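Local structure of H/ACA ribonucleoprotein complex non-core subunit NAF1 (Saccharomyces cerevisiae, 2V3M) at residues Pro16-Asp21 and Arg68-Met73. The protein binds RNA and is required for box H/ACA snoRNP maturation and ribosome biogenesis, leaving the assembling complex as GAR1 takes its place. Numbering follows the deposited sequence.
Sequences PELPED and RTLIGM
Next to Leu70, which meets Leu18 across the contact, Thr69 OG1 is held by a hydrogen bond with Asp67 and a weak one with Arg104; the closest contacts between 16-21 and 68-73 are between apolar side chains, with no hydrogen bond joining the two. Leu18 and Leu70 meet end on, tip to tip, Leu18 CD1 lying 3.7 Å from Leu70 CD2. The other Leu18 methyl, CD2, lies against the selenium of Met73, modelled as selenomethionine, though the exact spacing there is doubtful at this resolution. Met73 starts with CG anti to its backbone N (chi1 -158°), then bends at chi2 and chi3, which carries its CE to the CB-CG edge of the Pro16 ring, 3.7 Å from Pro16 CG. The strand 70-73 is an outer strand of the sheet, and Ile71 and Gly72 form a classic beta bulge opposite Phe63. Consistent with the extra residue of the bulge, Leu70 and Met73 both start toward 16-21, whereas Ile71 packs on Ile44, Ile46 and Leu101. The loop thus lies over the edge of the Gar1-like domain, with Lys94 also touching Leu18 and Leu70. Cutting Leu18 back to an alanine would probably take away the methyls that Leu70 and Met73 share and open a gap between them, with Met73 resting on Pro16 and Ile62. With 261 Å² buried and no directional bond between the segments, the loop is held here by dispersion and the hydrophobic effect, which probably fix its position less strictly than backbone pairing would.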
loop_
_atom_site.group_PDB
_atom_site.type_symbol
_atom_site.label_atom_id
_atom_site.label_comp_id
_atom_site.label_asym_id
_atom_site.label_seq_id
_atom_site.Cartn_x
_atom_site.Cartn_y
_atom_site.Cartn_z
ATOM N N PRO A 16 -2.394 17.244 -9.533
ATOM C CA PRO A 16 -1.318 17.560 -10.481
ATOM C C PRO A 16 -0.666 16.317 -11.194
ATOM O O PRO A 16 -0.558 15.208 -10.617
ATOM C CB PRO A 16 -0.320 18.246 -9.565
ATOM C CG PRO A 16 -0.367 17.235 -8.260
ATOM C CD PRO A 16 -1.804 16.614 -8.315
ATOM N N GLU A 17 -0.194 16.557 -12.422
ATOM C CA GLU A 17 0.159 15.571 -13.377
ATOM C C GLU A 17 1.348 15.974 -14.181
ATOM O O GLU A 17 1.548 17.138 -14.518
ATOM C CB GLU A 17 -0.968 15.559 -14.309
ATOM C CG GLU A 17 -0.907 14.493 -15.187
ATOM C CD GLU A 17 -2.242 14.209 -15.761
ATOM O OE1 GLU A 17 -3.249 14.594 -15.177
ATOM O OE2 GLU A 17 -2.298 13.569 -16.803
ATOM N N LEU A 18 2.097 14.977 -14.571
ATOM C CA LEU A 18 3.401 15.230 -15.061
ATOM C C LEU A 18 3.534 14.864 -16.506
ATOM O O LEU A 18 3.231 13.728 -16.856
ATOM C CB LEU A 18 4.225 14.237 -14.371
ATOM C CG LEU A 18 5.101 14.320 -13.153
ATOM C CD1 LEU A 18 6.232 14.806 -13.545
ATOM C CD2 LEU A 18 4.694 15.162 -12.123
ATOM N N PRO A 19 4.053 15.795 -17.340
ATOM C CA PRO A 19 4.181 15.469 -18.749
ATOM C C PRO A 19 5.115 14.272 -18.924
ATOM O O PRO A 19 5.897 13.878 -18.053
ATOM C CB PRO A 19 4.765 16.743 -19.386
ATOM C CG PRO A 19 5.030 17.651 -18.285
ATOM C CD PRO A 19 4.555 17.143 -17.003
ATOM N N GLU A 20 4.993 13.651 -20.070
ATOM C CA GLU A 20 5.908 12.567 -20.423
ATOM C C GLU A 20 7.349 12.992 -20.652
ATOM O O GLU A 20 8.246 12.302 -20.190
ATOM C CB GLU A 20 5.528 11.995 -21.755
ATOM C CG GLU A 20 4.500 11.051 -21.679
ATOM C CD GLU A 20 3.928 10.809 -23.048
ATOM O OE1 GLU A 20 4.662 10.998 -24.076
ATOM O OE2 GLU A 20 2.733 10.440 -23.071
ATOM N N ASP A 21 7.603 14.052 -21.433
ATOM C CA ASP A 21 9.008 14.372 -21.693
ATOM C C ASP A 21 9.685 15.010 -20.490
ATOM O O ASP A 21 10.811 15.464 -20.614
ATOM C CB ASP A 21 9.182 15.277 -22.896
ATOM C CG ASP A 21 8.333 16.400 -22.833
ATOM O OD1 ASP A 21 7.304 16.165 -22.298
ATOM O OD2 ASP A 21 8.637 17.496 -23.274
ATOM N N ARG A 68 17.361 8.766 -11.102
ATOM C CA ARG A 68 16.477 9.788 -11.607
ATOM C C ARG A 68 15.289 9.327 -12.491
ATOM O O ARG A 68 14.695 10.105 -13.227
ATOM C CB ARG A 68 17.270 10.897 -12.249
ATOM C CG ARG A 68 17.919 11.819 -11.260
ATOM C CD ARG A 68 19.129 12.453 -11.811
ATOM N NE ARG A 68 20.108 12.689 -10.748
ATOM C CZ ARG A 68 20.179 13.804 -10.014
ATOM N NH1 ARG A 68 19.276 14.764 -10.194
ATOM N NH2 ARG A 68 21.113 13.963 -9.062
ATOM N N THR A 69 14.931 8.057 -12.356
ATOM C CA THR A 69 13.742 7.537 -12.948
ATOM C C THR A 69 12.617 8.182 -12.160
ATOM O O THR A 69 12.510 8.058 -10.950
ATOM C CB THR A 69 13.658 6.023 -12.850
ATOM O OG1 THR A 69 14.671 5.438 -13.679
ATOM C CG2 THR A 69 12.312 5.594 -13.353
ATOM N N LEU A 70 11.782 8.922 -12.863
ATOM C CA LEU A 70 10.726 9.655 -12.247
ATOM C C LEU A 70 9.551 8.756 -11.824
ATOM O O LEU A 70 8.982 8.063 -12.717
ATOM C CB LEU A 70 10.237 10.649 -13.254
ATOM C CG LEU A 70 8.774 11.095 -12.977
ATOM C CD1 LEU A 70 8.821 12.215 -11.966
ATOM C CD2 LEU A 70 7.878 11.548 -14.222
ATOM N N ILE A 71 9.172 8.788 -10.520
ATOM C CA ILE A 71 8.053 8.027 -10.047
ATOM C C ILE A 71 6.733 8.780 -10.216
ATOM O O ILE A 71 5.801 8.436 -10.952
ATOM C CB ILE A 71 8.184 7.664 -8.652
ATOM C CG1 ILE A 71 9.415 6.737 -8.472
ATOM C CG2 ILE A 71 6.824 7.022 -8.255
ATOM C CD1 ILE A 71 9.639 6.270 -7.083
ATOM N N GLY A 72 6.659 9.889 -9.545
ATOM C CA GLY A 72 5.501 10.763 -9.789
ATOM C C GLY A 72 5.233 11.626 -8.549
ATOM O O GLY A 72 6.092 11.919 -7.689
HETATM N N MSE A 73 4.015 12.113 -8.460
HETATM C CA MSE A 73 3.777 13.221 -7.545
HETATM C C MSE A 73 2.995 12.731 -6.385
HETATM O O MSE A 73 2.143 11.827 -6.517
HETATM C CB MSE A 73 2.896 14.154 -8.191
HETATM C CG MSE A 73 3.036 15.432 -7.583
HETATM SE SE MSE A 73 3.708 15.958 -9.262
HETATM C CE MSE A 73 2.994 17.645 -9.662
#